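Local coordinates for transcriptional regulator, LacI family (Burkholderia phymatum, PDB 2RGY), which probably represses or regulates transcription as a LacI-family DNA-binding protein whose periplasmic-binding-protein-like sensor domain responds to a small effector, likely a sugar, at residues Gly12-Thr17 / Glu58-Leu63; Asp69-Ile74 / Arg88-Met93; Leu78-Leu83 / Leu96-Asp101; Ala106-Asp111 / Ile266-Pro271. All coordinates share one frame; numbering follows the deposited sequence.

Contact 1: Gly12-Thr17 / Glu58-Leu63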
loop_
_atom_site.group_PDB
_atom_site.type_symbol
_atom_site.label_atom_id
_atom_site.label_comp_id
_atom_site.label_asym_id
_atom_site.label_seq_id
_atom_site.Cartn_x
_atom_site.Cartn_y
_atom_site.Cartn_z
ATOM N N GLY A 12 0.457 -12.575 -17.150
ATOM C CA GLY A 12 0.870 -11.200 -16.937
ATOM C C GLY A 12 -0.198 -10.417 -16.205
ATOM O O GLY A 12 -1.376 -10.726 -16.336
ATOM N N LEU A 13 0.206 -9.413 -15.433
ATOM C CA LEU A 13 -0.738 -8.595 -14.682
ATOM C C LEU A 13 -0.400 -7.110 -14.736
ATOM O O LEU A 13 0.704 -6.707 -14.374
ATOM C CB LEU A 13 -0.772 -9.030 -13.214
ATOM C CG LEU A 13 -1.464 -8.062 -12.243
ATOM C CD1 LEU A 13 -2.932 -7.895 -12.611
ATOM C CD2 LEU A 13 -1.335 -8.597 -10.822
ATOM N N PHE A 14 -1.344 -6.298 -15.189
ATOM C CA PHE A 14 -1.111 -4.864 -15.220
ATOM C C PHE A 14 -1.966 -4.159 -14.171
ATOM O O PHE A 14 -3.169 -4.399 -14.070
ATOM C CB PHE A 14 -1.450 -4.250 -16.573
ATOM C CG PHE A 14 -1.379 -2.748 -16.570
ATOM C CD1 PHE A 14 -0.157 -2.099 -16.722
ATOM C CD2 PHE A 14 -2.530 -1.980 -16.350
ATOM C CE1 PHE A 14 -0.070 -0.698 -16.657
ATOM C CE2 PHE A 14 -2.461 -0.579 -16.282
ATOM C CZ PHE A 14 -1.224 0.063 -16.436
ATOM N N VAL A 15 -1.328 -3.296 -13.394
ATOM C CA VAL A 15 -2.008 -2.497 -12.389
ATOM C C VAL A 15 -1.438 -1.095 -12.597
ATOM O O VAL A 15 -0.241 -0.932 -12.866
ATOM C CB VAL A 15 -1.713 -2.979 -10.952
ATOM C CG1 VAL A 15 -2.327 -4.346 -10.726
ATOM C CG2 VAL A 15 -0.213 -3.020 -10.712
ATOM N N PRO A 16 -2.285 -0.066 -12.500
ATOM C CA PRO A 16 -1.815 1.309 -12.695
ATOM C C PRO A 16 -0.802 1.803 -11.667
ATOM O O PRO A 16 -0.159 2.833 -11.884
ATOM C CB PRO A 16 -3.105 2.116 -12.685
ATOM C CG PRO A 16 -4.002 1.309 -11.790
ATOM C CD PRO A 16 -3.732 -0.100 -12.226
ATOM N N THR A 17 -0.651 1.072 -10.563
ATOM C CA THR A 17 0.292 1.451 -9.506
ATOM C C THR A 17 0.358 0.355 -8.441
ATOM O O THR A 17 -0.593 -0.404 -8.276
ATOM C CB THR A 17 -0.140 2.788 -8.841
ATOM O OG1 THR A 17 0.857 3.218 -7.904
ATOM C CG2 THR A 17 -1.473 2.621 -8.121
ATOM N N GLU A 58 1.283 0.769 -23.438
ATOM C CA GLU A 58 2.651 0.298 -23.589
ATOM C C GLU A 58 2.957 -0.865 -22.637
ATOM O O GLU A 58 3.585 -1.851 -23.024
ATOM C CB GLU A 58 3.633 1.449 -23.338
ATOM C CG GLU A 58 3.353 2.691 -24.172
ATOM C CD GLU A 58 4.306 3.845 -23.876
ATOM O OE1 GLU A 58 4.647 4.071 -22.688
ATOM O OE2 GLU A 58 4.707 4.546 -24.835
ATOM N N ALA A 59 2.512 -0.747 -21.392
ATOM C CA ALA A 59 2.760 -1.791 -20.406
ATOM C C ALA A 59 2.079 -3.102 -20.788
ATOM O O ALA A 59 2.693 -4.166 -20.725
ATOM C CB ALA A 59 2.293 -1.336 -19.045
ATOM N N VAL A 60 0.811 -3.035 -21.184
ATOM C CA VAL A 60 0.102 -4.250 -21.575
ATOM C C VAL A 60 0.734 -4.860 -22.828
ATOM O O VAL A 60 0.871 -6.079 -22.923
ATOM C CB VAL A 60 -1.398 -3.984 -21.823
ATOM C CG1 VAL A 60 -2.087 -5.271 -22.247
ATOM C CG2 VAL A 60 -2.043 -3.441 -20.551
ATOM N N ARG A 61 1.129 -4.027 -23.788
ATOM C CA ARG A 61 1.774 -4.550 -24.993
ATOM C C ARG A 61 3.109 -5.214 -24.644
ATOM O O ARG A 61 3.534 -6.156 -25.305
ATOM C CB ARG A 61 1.975 -3.430 -26.025
ATOM C CG ARG A 61 0.676 -3.021 -26.726
ATOM C CD ARG A 61 0.885 -1.976 -27.834
ATOM N NE ARG A 61 1.334 -0.686 -27.313
ATOM C CZ ARG A 61 0.799 0.495 -27.636
ATOM N NH1 ARG A 61 -0.223 0.575 -28.487
ATOM N NH2 ARG A 61 1.293 1.605 -27.108
ATOM N N PHE A 62 3.753 -4.722 -23.591
ATOM C CA PHE A 62 5.027 -5.253 -23.110
ATOM C C PHE A 62 4.818 -6.648 -22.502
ATOM O O PHE A 62 5.686 -7.512 -22.592
ATOM C CB PHE A 62 5.601 -4.306 -22.052
ATOM C CG PHE A 62 6.956 -4.702 -21.537
ATOM C CD1 PHE A 62 8.024 -4.876 -22.416
ATOM C CD2 PHE A 62 7.181 -4.855 -20.159
ATOM C CE1 PHE A 62 9.309 -5.195 -21.943
ATOM C CE2 PHE A 62 8.460 -5.173 -19.666
ATOM C CZ PHE A 62 9.532 -5.346 -20.566
ATOM N N LEU A 63 3.664 -6.854 -21.873
ATOM C CA LEU A 63 3.338 -8.144 -21.275
ATOM C C LEU A 63 3.010 -9.129 -22.393
ATOM O O LEU A 63 3.453 -10.280 -22.383
ATOM C CB LEU A 63 2.127 -8.015 -20.340
ATOM C CG LEU A 63 2.311 -7.249 -19.024
ATOM C CD1 LEU A 63 0.963 -7.110 -18.322
ATOM C CD2 LEU A 63 3.310 -7.976 -18.129
#
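Strand 12-14 and helix 58-63 run antiparallel, their axes 8.7 Å apart at 176°, with Gly12 opposite Leu63 and Phe14 opposite Val60. This is the usual way a helix lies on a parallel sheet in an alpha/beta fold, and no hydrogen bond crosses it. Phe14 does most of the filling from the strand. With CG anti to the backbone N (chi1 173°), its ring reaches back along the helix, and CE1 comes within 3.4 Å of Ala59 CB. Val60 meets the base of the same side chain at about a right angle, its CG2 lying 4.1 Å from Phe14 CG. One turn on, Leu63 reaches down onto main chain instead: its CD1 sits 3.8 Å from Leu13 N and touches Gly12 C as well, at a place where the glycine offers only backbone. All six touching residues are buried. Leu63 also packs on Val42 and Ala44 of strand 40-44 and on Val71 of strand 70-73, while Leu13 points the other way, to Leu27 of helix 21-36. On its outer side helix 52-65 meets the second subunit, where Phe62 stacks on His40 of that neighbouring chain.

Contact 2: Asp69-Ile74 / Arg88-Met93; sequences DGVVVI and RMHPKM
The beta-alpha-beta unit of strand 70-73, helix 80-89 and strand 93-96 closes here, where the chain leaves the helix at His90 and enters the sheet beside the strand it started from. Val71 and Met93, a selenomethionine, form a parallel bridge, with Val71 N donating to Lys92 O at 3.0 Å. Two CA-H...O contacts accompany it, one from Gly70 CA to Lys92 O and the other from Met93 CA to Val71 O at 3.1 Å. His90 folds back over the strand: its CG is anti to the backbone N (chi1 -166°), and Val71 CG2 stands over the ring centre at 4.2 Å, a CH-pi contact only 7° off the normal. At the ring edge CE1 lies 3.4 Å from Asp69 O, while NE2 bonds to Cys68 O. Beyond the bridge Met93 bends at chi3 (81°), bringing CE to 3.5 Å from Val73 CG2, a tight carbon pair. The Asp69 carboxylate is bonded to Tyr260 OH and to the backbone N of Leu8 and Gly9. The NE2 bond thus holds the imidazole while Val71 CG2 covers one face, and that bond to a carbonyl implies a proton on NE2, whatever the charge of the ring.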
loop_
_atom_site.group_PDB
_atom_site.type_symbol
_atom_site.label_atom_id
_atom_site.label_comp_id
_atom_site.label_asym_id
_atom_site.label_seq_id
_atom_site.Cartn_x
_atom_site.Cartn_y
_atom_site.Cartn_z
ATOM N N ASP A 69 0.987 -16.463 -20.901
ATOM C CA ASP A 69 -0.096 -17.347 -21.327
ATOM C C ASP A 69 -1.440 -16.623 -21.280
ATOM O O ASP A 69 -2.333 -16.886 -22.084
ATOM C CB ASP A 69 -0.145 -18.596 -20.449
ATOM C CG ASP A 69 1.131 -19.409 -20.530
ATOM O OD1 ASP A 69 1.629 -19.611 -21.658
ATOM O OD2 ASP A 69 1.625 -19.850 -19.473
ATOM N N GLY A 70 -1.572 -15.716 -20.324
ATOM C CA GLY A 70 -2.794 -14.946 -20.175
ATOM C C GLY A 70 -2.436 -13.604 -19.574
ATOM O O GLY A 70 -1.368 -13.461 -18.979
ATOM N N VAL A 71 -3.308 -12.617 -19.721
ATOM C CA VAL A 71 -3.024 -11.306 -19.164
ATOM C C VAL A 71 -4.208 -10.750 -18.379
ATOM O O VAL A 71 -5.340 -10.726 -18.877
ATOM C CB VAL A 71 -2.649 -10.303 -20.272
ATOM C CG1 VAL A 71 -2.312 -8.956 -19.649
ATOM C CG2 VAL A 71 -1.479 -10.832 -21.076
ATOM N N VAL A 72 -3.938 -10.329 -17.145
ATOM C CA VAL A 72 -4.958 -9.746 -16.283
ATOM C C VAL A 72 -4.767 -8.237 -16.355
ATOM O O VAL A 72 -3.665 -7.727 -16.152
ATOM C CB VAL A 72 -4.804 -10.202 -14.816
ATOM C CG1 VAL A 72 -5.880 -9.555 -13.966
ATOM C CG2 VAL A 72 -4.900 -11.725 -14.725
ATOM N N VAL A 73 -5.840 -7.514 -16.631
ATOM C CA VAL A 73 -5.719 -6.077 -16.767
ATOM C C VAL A 73 -6.741 -5.245 -16.021
ATOM O O VAL A 73 -7.933 -5.518 -16.082
ATOM C CB VAL A 73 -5.778 -5.678 -18.266
ATOM C CG1 VAL A 73 -5.730 -4.174 -18.416
ATOM C CG2 VAL A 73 -4.639 -6.331 -19.016
ATOM N N ILE A 74 -6.255 -4.242 -15.295
ATOM C CA ILE A 74 -7.130 -3.312 -14.594
ATOM C C ILE A 74 -6.577 -1.914 -14.814
ATOM O O ILE A 74 -5.412 -1.643 -14.536
ATOM C CB ILE A 74 -7.239 -3.583 -13.072
ATOM C CG1 ILE A 74 -8.143 -2.524 -12.427
ATOM C CG2 ILE A 74 -5.882 -3.566 -12.420
ATOM C CD1 ILE A 74 -8.466 -2.792 -10.964
ATOM N N ARG A 88 -7.610 -8.328 -29.254
ATOM C CA ARG A 88 -7.341 -9.028 -30.510
ATOM C C ARG A 88 -5.857 -9.375 -30.628
ATOM O O ARG A 88 -5.474 -10.268 -31.392
ATOM C CB ARG A 88 -7.791 -8.203 -31.713
ATOM C CG ARG A 88 -7.241 -6.805 -31.768
ATOM C CD ARG A 88 -7.282 -6.297 -33.205
ATOM N NE ARG A 88 -6.090 -6.719 -33.938
ATOM C CZ ARG A 88 -4.856 -6.329 -33.616
ATOM N NH1 ARG A 88 -4.665 -5.514 -32.575
ATOM N NH2 ARG A 88 -3.815 -6.747 -34.330
HETATM N N MSE A 89 -5.023 -8.670 -29.868
HETATM C CA MSE A 89 -3.585 -8.942 -29.858
HETATM C C MSE A 89 -3.324 -10.180 -28.999
HETATM O O MSE A 89 -2.355 -10.907 -29.204
HETATM C CB MSE A 89 -2.809 -7.768 -29.255
HETATM C CG MSE A 89 -2.490 -6.642 -30.217
HETATM SE SE MSE A 89 -1.698 -5.225 -29.405
HETATM C CE MSE A 89 0.013 -5.797 -29.261
ATOM N N HIS A 90 -4.194 -10.407 -28.023
ATOM C CA HIS A 90 -4.041 -11.540 -27.119
ATOM C C HIS A 90 -5.425 -11.908 -26.595
ATOM O O HIS A 90 -5.911 -11.312 -25.633
ATOM C CB HIS A 90 -3.113 -11.127 -25.968
ATOM C CG HIS A 90 -2.609 -12.277 -25.155
ATOM N ND1 HIS A 90 -3.408 -12.973 -24.271
ATOM C CD2 HIS A 90 -1.394 -12.866 -25.107
ATOM C CE1 HIS A 90 -2.704 -13.941 -23.714
ATOM N NE2 HIS A 90 -1.478 -13.899 -24.204
ATOM N N PRO A 91 -6.079 -12.897 -27.221
ATOM C CA PRO A 91 -7.419 -13.314 -26.794
ATOM C C PRO A 91 -7.571 -13.834 -25.356
ATOM O O PRO A 91 -8.674 -13.830 -24.821
ATOM C CB PRO A 91 -7.803 -14.368 -27.836
ATOM C CG PRO A 91 -7.055 -13.917 -29.065
ATOM C CD PRO A 91 -5.702 -13.574 -28.473
ATOM N N LYS A 92 -6.489 -14.279 -24.725
ATOM C CA LYS A 92 -6.586 -14.779 -23.356
ATOM C C LYS A 92 -6.272 -13.690 -22.336
ATOM O O LYS A 92 -5.185 -13.640 -21.764
ATOM C CB LYS A 92 -5.670 -15.989 -23.170
ATOM C CG LYS A 92 -6.217 -17.223 -23.862
ATOM C CD LYS A 92 -5.366 -18.462 -23.629
ATOM C CE LYS A 92 -5.973 -19.658 -24.372
ATOM N NZ LYS A 92 -5.184 -20.939 -24.236
HETATM N N MSE A 93 -7.261 -12.822 -22.131
HETATM C CA MSE A 93 -7.185 -11.682 -21.224
HETATM C C MSE A 93 -8.438 -11.604 -20.373
HETATM O O MSE A 93 -9.497 -12.073 -20.774
HETATM C CB MSE A 93 -7.127 -10.367 -22.004
HETATM C CG MSE A 93 -5.801 -10.001 -22.638
HETATM SE SE MSE A 93 -5.961 -8.369 -23.437
HETATM C CE MSE A 93 -5.785 -7.316 -22.156
#

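Contact 3: Leu78-Leu83 / Leu96-Asp101; sequences LHDEDL and LNRAFD
Arg98 reaches from the loop after strand 93-96 to the start of helix 80-89, so that it ties together two loops at the C-terminal edge of the parallel sheet in this periplasmic-binding-protein-like fold. Beside it, Leu83 CB packs against Phe100 CE1 at 3.7 Å. At the N-cap, His79 N bonds to Asp82 OD2, which also pairs with Arg53. From CB the Arg98 chain leaves in the crowded position, CG between the backbone N and the carbonyl carbon (chi1 65°), and a bend at chi3 then turns the guanidinium toward Leu78. CD grazes Leu83 CD2, and NE lies 3.4 Å from that same methyl, buried with no polar partner in the model. Leu83 CD1 stands over the centre of the guanidinium, 4.0 Å above its plane. The terminal nitrogens do the polar work. NH1 gives its bond to Leu78 O at 2.7 Å, coming in above the carbonyl plane, and also reaches Ser75 O; NH2 adds a weak bond to Leu78 O. Arg98 NH2 completes the grip with a salt bridge to Asp80 OD1 at 2.9 Å, the oxygen exactly in the guanidinium plane although the carboxylate itself is turned 71° from it.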
loop_
_atom_site.group_PDB
_atom_site.type_symbol
_atom_site.label_atom_id
_atom_site.label_comp_id
_atom_site.label_asym_id
_atom_site.label_seq_id
_atom_site.Cartn_x
_atom_site.Cartn_y
_atom_site.Cartn_z
ATOM N N LEU A 78 -7.537 3.420 -19.623
ATOM C CA LEU A 78 -7.724 2.871 -20.958
ATOM C C LEU A 78 -9.127 3.213 -21.440
ATOM O O LEU A 78 -10.051 3.350 -20.643
ATOM C CB LEU A 78 -7.560 1.349 -20.949
ATOM C CG LEU A 78 -6.197 0.738 -20.608
ATOM C CD1 LEU A 78 -6.361 -0.767 -20.526
ATOM C CD2 LEU A 78 -5.160 1.095 -21.682
ATOM N N HIS A 79 -9.283 3.363 -22.746
ATOM C CA HIS A 79 -10.593 3.657 -23.312
ATOM C C HIS A 79 -11.152 2.345 -23.812
ATOM O O HIS A 79 -10.391 1.432 -24.123
ATOM C CB HIS A 79 -10.467 4.651 -24.463
ATOM C CG HIS A 79 -10.207 6.050 -24.012
ATOM N ND1 HIS A 79 -9.608 6.338 -22.805
ATOM C CD2 HIS A 79 -10.418 7.240 -24.622
ATOM C CE1 HIS A 79 -9.458 7.645 -22.691
ATOM N NE2 HIS A 79 -9.942 8.215 -23.780
ATOM N N ASP A 80 -12.473 2.244 -23.901
ATOM C CA ASP A 80 -13.077 0.997 -24.351
ATOM C C ASP A 80 -12.422 0.459 -25.623
ATOM O O ASP A 80 -12.174 -0.738 -25.732
ATOM C CB ASP A 80 -14.590 1.181 -24.558
ATOM C CG ASP A 80 -15.350 1.375 -23.245
ATOM O OD1 ASP A 80 -14.709 1.494 -22.179
ATOM O OD2 ASP A 80 -16.601 1.414 -23.269
ATOM N N GLU A 81 -12.125 1.339 -26.574
ATOM C CA GLU A 81 -11.513 0.916 -27.832
ATOM C C GLU A 81 -10.154 0.240 -27.608
ATOM O O GLU A 81 -9.732 -0.611 -28.402
ATOM C CB GLU A 81 -11.372 2.119 -28.793
ATOM C CG GLU A 81 -10.121 2.974 -28.603
ATOM C CD GLU A 81 -10.157 4.300 -29.378
ATOM O OE1 GLU A 81 -10.833 4.383 -30.438
ATOM O OE2 GLU A 81 -9.494 5.262 -28.926
ATOM N N ASP A 82 -9.474 0.615 -26.524
ATOM C CA ASP A 82 -8.182 0.024 -26.205
ATOM C C ASP A 82 -8.375 -1.422 -25.768
ATOM O O ASP A 82 -7.594 -2.294 -26.138
ATOM C CB ASP A 82 -7.475 0.819 -25.098
ATOM C CG ASP A 82 -7.219 2.254 -25.498
ATOM O OD1 ASP A 82 -6.986 2.481 -26.706
ATOM O OD2 ASP A 82 -7.242 3.146 -24.620
ATOM N N LEU A 83 -9.420 -1.674 -24.983
ATOM C CA LEU A 83 -9.699 -3.032 -24.527
ATOM C C LEU A 83 -9.872 -3.981 -25.725
ATOM O O LEU A 83 -9.374 -5.108 -25.704
ATOM C CB LEU A 83 -10.956 -3.038 -23.650
ATOM C CG LEU A 83 -10.862 -2.642 -22.167
ATOM C CD1 LEU A 83 -9.905 -1.498 -21.939
ATOM C CD2 LEU A 83 -12.260 -2.274 -21.690
ATOM N N LEU A 96 -10.623 -6.383 -15.085
ATOM C CA LEU A 96 -11.209 -6.154 -13.771
ATOM C C LEU A 96 -11.750 -4.725 -13.652
ATOM O O LEU A 96 -11.224 -3.795 -14.265
ATOM C CB LEU A 96 -10.159 -6.366 -12.679
ATOM C CG LEU A 96 -9.105 -7.455 -12.892
ATOM C CD1 LEU A 96 -8.059 -7.373 -11.782
ATOM C CD2 LEU A 96 -9.765 -8.811 -12.930
ATOM N N ASN A 97 -12.804 -4.569 -12.858
ATOM C CA ASN A 97 -13.426 -3.272 -12.586
ATOM C C ASN A 97 -13.975 -2.445 -13.752
ATOM O O ASN A 97 -14.192 -1.239 -13.604
ATOM C CB ASN A 97 -12.461 -2.408 -11.769
ATOM C CG ASN A 97 -13.182 -1.488 -10.797
ATOM O OD1 ASN A 97 -14.137 -1.894 -10.128
ATOM N ND2 ASN A 97 -12.709 -0.246 -10.696
ATOM N N ARG A 98 -14.175 -3.068 -14.910
ATOM C CA ARG A 98 -14.771 -2.380 -16.058
ATOM C C ARG A 98 -15.355 -3.403 -17.014
ATOM O O ARG A 98 -14.910 -4.547 -17.060
ATOM C CB ARG A 98 -13.772 -1.468 -16.786
ATOM C CG ARG A 98 -12.607 -2.135 -17.455
ATOM C CD ARG A 98 -11.673 -1.050 -17.962
ATOM N NE ARG A 98 -12.298 -0.228 -18.991
ATOM C CZ ARG A 98 -11.854 0.965 -19.371
ATOM N NH1 ARG A 98 -10.782 1.491 -18.798
ATOM N NH2 ARG A 98 -12.474 1.623 -20.348
ATOM N N ALA A 99 -16.363 -2.986 -17.768
ATOM C CA ALA A 99 -17.048 -3.877 -18.698
ATOM C C ALA A 99 -16.296 -4.146 -19.997
ATOM O O ALA A 99 -15.381 -3.408 -20.371
ATOM C CB ALA A 99 -18.444 -3.311 -19.009
ATOM N N PHE A 100 -16.691 -5.221 -20.676
ATOM C CA PHE A 100 -16.097 -5.603 -21.948
ATOM C C PHE A 100 -17.206 -6.220 -22.810
ATOM O O PHE A 100 -17.318 -7.449 -22.949
ATOM C CB PHE A 100 -14.957 -6.597 -21.727
ATOM C CG PHE A 100 -14.155 -6.864 -22.959
ATOM C CD1 PHE A 100 -13.545 -5.812 -23.645
ATOM C CD2 PHE A 100 -14.041 -8.157 -23.465
ATOM C CE1 PHE A 100 -12.827 -6.046 -24.824
ATOM C CE2 PHE A 100 -13.325 -8.408 -24.645
ATOM C CZ PHE A 100 -12.721 -7.356 -25.325
ATOM N N ASP A 101 -18.027 -5.344 -23.380
ATOM C CA ASP A 101 -19.165 -5.748 -24.197
ATOM C C ASP A 101 -18.906 -6.785 -25.283
ATOM O O ASP A 101 -19.722 -7.680 -25.484
ATOM C CB ASP A 101 -19.823 -4.518 -24.822
ATOM C CG ASP A 101 -20.288 -3.520 -23.785
ATOM O OD1 ASP A 101 -20.723 -3.961 -22.692
ATOM O OD2 ASP A 101 -20.229 -2.299 -24.066
#

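Contact 4: Ala106-Asp111 / Ile266-Pro271; sequences ASFCPD and IFREFP
Arg268 lays its guanidinium over one face of the Phe108 ring, the two planes 27° apart and offset toward their rims. NH1 is nearest, 3.1 Å from Phe108 CZ, and the arginine CG rests on the same ring, 3.6 Å from CE1. Extended from CG to NE, the chain passes outside the ring's rim before chi4 (-72°) turns the flat group back over it. Phe108, with CG anti to its carbonyl carbon (chi1 -76°), presents its rim to Ile266, whose CG2 lies in the ring plane 3.7 Å from CE1. Here the edge strand 107-108 of the parallel sheet meets the loop between helix 244-260 and strand 273-275, over 150 residues away in the chain. Trp254 of that helix makes a cation-pi contact with Arg268, and Asp105 O accepts a bond from NH2. Three waters bridge the segments: one accepts from Arg268 NH1 (water O to NH1 2.9 Å) and donates to Ser107 O, a second joins Cys109 N to Arg268 O, and the third takes a bond from Asp111 N and gives one to Phe270 O (water O to Phe270 O 2.6 Å).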
loop_
_atom_site.group_PDB
_atom_site.type_symbol
_atom_site.label_atom_id
_atom_site.label_comp_id
_atom_site.label_asym_id
_atom_site.label_seq_id
_atom_site.Cartn_x
_atom_site.Cartn_y
_atom_site.Cartn_z
ATOM N N ALA A 106 -15.397 -11.854 -19.873
ATOM C CA ALA A 106 -13.975 -11.541 -19.742
ATOM C C ALA A 106 -13.899 -10.327 -18.808
ATOM O O ALA A 106 -12.821 -9.801 -18.523
ATOM C CB ALA A 106 -13.378 -11.192 -21.098
ATOM N N SER A 107 -15.069 -9.895 -18.343
ATOM C CA SER A 107 -15.194 -8.749 -17.451
ATOM C C SER A 107 -15.743 -9.141 -16.077
ATOM O O SER A 107 -16.780 -9.801 -15.969
ATOM C CB SER A 107 -16.114 -7.694 -18.075
ATOM O OG SER A 107 -16.421 -6.679 -17.133
ATOM N N PHE A 108 -15.021 -8.733 -15.037
ATOM C CA PHE A 108 -15.410 -9.001 -13.658
ATOM C C PHE A 108 -15.488 -7.649 -12.968
ATOM O O PHE A 108 -14.470 -7.009 -12.700
ATOM C CB PHE A 108 -14.385 -9.918 -13.005
ATOM C CG PHE A 108 -14.514 -11.346 -13.448
ATOM C CD1 PHE A 108 -15.207 -12.274 -12.659
ATOM C CD2 PHE A 108 -14.000 -11.758 -14.688
ATOM C CE1 PHE A 108 -15.396 -13.591 -13.097
ATOM C CE2 PHE A 108 -14.182 -13.071 -15.142
ATOM C CZ PHE A 108 -14.880 -13.994 -14.345
ATOM N N CYS A 109 -16.710 -7.216 -12.689
ATOM C CA CYS A 109 -16.925 -5.902 -12.099
ATOM C C CYS A 109 -18.003 -5.906 -11.027
ATOM O O CYS A 109 -19.056 -6.500 -11.202
ATOM C CB CYS A 109 -17.319 -4.928 -13.222
ATOM S SG CYS A 109 -17.130 -3.158 -12.865
ATOM N N PRO A 110 -17.752 -5.234 -9.897
ATOM C CA PRO A 110 -18.781 -5.214 -8.858
ATOM C C PRO A 110 -19.892 -4.236 -9.263
ATOM O O PRO A 110 -19.816 -3.594 -10.312
ATOM C CB PRO A 110 -18.011 -4.743 -7.631
ATOM C CG PRO A 110 -17.048 -3.763 -8.219
ATOM C CD PRO A 110 -16.557 -4.482 -9.471
ATOM N N ASP A 111 -20.918 -4.126 -8.430
ATOM C CA ASP A 111 -22.029 -3.230 -8.713
ATOM C C ASP A 111 -21.748 -1.841 -8.126
ATOM O O ASP A 111 -22.177 -1.538 -7.019
ATOM C CB ASP A 111 -23.314 -3.809 -8.114
ATOM C CG ASP A 111 -24.545 -3.016 -8.501
ATOM O OD1 ASP A 111 -25.671 -3.491 -8.228
ATOM O OD2 ASP A 111 -24.393 -1.919 -9.073
ATOM N N ILE A 266 -16.936 -20.656 -11.654
ATOM C CA ILE A 266 -16.750 -19.208 -11.589
ATOM C C ILE A 266 -17.992 -18.445 -11.128
ATOM O O ILE A 266 -19.082 -18.657 -11.653
ATOM C CB ILE A 266 -16.322 -18.671 -12.971
ATOM C CG1 ILE A 266 -15.124 -19.473 -13.487
ATOM C CG2 ILE A 266 -15.970 -17.192 -12.884
ATOM C CD1 ILE A 266 -13.921 -19.445 -12.573
ATOM N N PHE A 267 -17.817 -17.561 -10.145
ATOM C CA PHE A 267 -18.915 -16.740 -9.623
ATOM C C PHE A 267 -18.629 -15.262 -9.889
ATOM O O PHE A 267 -17.502 -14.795 -9.694
ATOM C CB PHE A 267 -19.101 -17.014 -8.132
ATOM C CG PHE A 267 -19.298 -18.473 -7.826
ATOM C CD1 PHE A 267 -18.203 -19.342 -7.788
ATOM C CD2 PHE A 267 -20.580 -18.998 -7.668
ATOM C CE1 PHE A 267 -18.380 -20.723 -7.604
ATOM C CE2 PHE A 267 -20.778 -20.381 -7.483
ATOM C CZ PHE A 267 -19.673 -21.243 -7.451
ATOM N N ARG A 268 -19.648 -14.538 -10.346
ATOM C CA ARG A 268 -19.514 -13.120 -10.702
ATOM C C ARG A 268 -20.383 -12.154 -9.900
ATOM O O ARG A 268 -20.386 -10.948 -10.175
ATOM C CB ARG A 268 -19.853 -12.936 -12.187
ATOM C CG ARG A 268 -18.990 -13.750 -13.124
ATOM C CD ARG A 268 -19.706 -14.040 -14.434
ATOM N NE ARG A 268 -18.870 -14.846 -15.309
ATOM C CZ ARG A 268 -17.799 -14.381 -15.938
ATOM N NH1 ARG A 268 -17.450 -13.107 -15.795
ATOM N NH2 ARG A 268 -17.058 -15.196 -16.681
ATOM N N GLU A 269 -21.123 -12.667 -8.924
ATOM C CA GLU A 269 -22.012 -11.817 -8.131
ATOM C C GLU A 269 -21.676 -11.808 -6.651
ATOM O O GLU A 269 -21.739 -12.842 -5.987
ATOM C CB GLU A 269 -23.467 -12.275 -8.294
ATOM C CG GLU A 269 -23.982 -12.243 -9.736
ATOM C CD GLU A 269 -23.851 -10.865 -10.365
ATOM O OE1 GLU A 269 -24.207 -9.878 -9.689
ATOM O OE2 GLU A 269 -23.391 -10.764 -11.529
ATOM N N PHE A 270 -21.319 -10.638 -6.139
ATOM C CA PHE A 270 -21.013 -10.506 -4.726
ATOM C C PHE A 270 -21.694 -9.261 -4.215
ATOM O O PHE A 270 -21.831 -8.273 -4.939
ATOM C CB PHE A 270 -19.510 -10.460 -4.504
ATOM C CG PHE A 270 -18.814 -11.682 -5.005
ATOM C CD1 PHE A 270 -18.185 -11.675 -6.249
ATOM C CD2 PHE A 270 -18.865 -12.873 -4.274
ATOM C CE1 PHE A 270 -17.610 -12.840 -6.767
ATOM C CE2 PHE A 270 -18.294 -14.057 -4.780
ATOM C CZ PHE A 270 -17.667 -14.041 -6.032
ATOM N N PRO A 271 -22.161 -9.297 -2.964
ATOM C CA PRO A 271 -22.828 -8.098 -2.480
ATOM C C PRO A 271 -21.892 -6.992 -2.024
ATOM O O PRO A 271 -20.752 -7.228 -1.621
ATOM C CB PRO A 271 -23.713 -8.634 -1.352
ATOM C CG PRO A 271 -22.872 -9.715 -0.768
ATOM C CD PRO A 271 -22.302 -10.411 -2.005
HETATM O O HOH W 1 -18.935 -10.929 -14.595
HETATM O O HOH W 2 -18.948 -9.530 -12.154
HETATM O O HOH W 3 -20.491 -6.658 -6.523
#

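Contact 1 is buried, contacts 2 and 3 partly so, and contact 4 lies at the surface. Contact 1 is apolar, joining a helix to an inner strand; contact 2 adds a backbone bridge on the neighbouring strand, the two meeting through bonds between Gly12 and both Gly70 and Val72. Contacts 2 and 3 both draw on helix 80-89, contact 2 just past its C-terminal end, contact 3 at its first turn, and their segments alternate along the chain. A salt bridge appears in contact 3, while contact 4 relies on an arginine lying on an aromatic ring and on water. Arg98 O to Ser107 OG joins contacts 3 and 4, whereas contacts 1 and 4 do not touch.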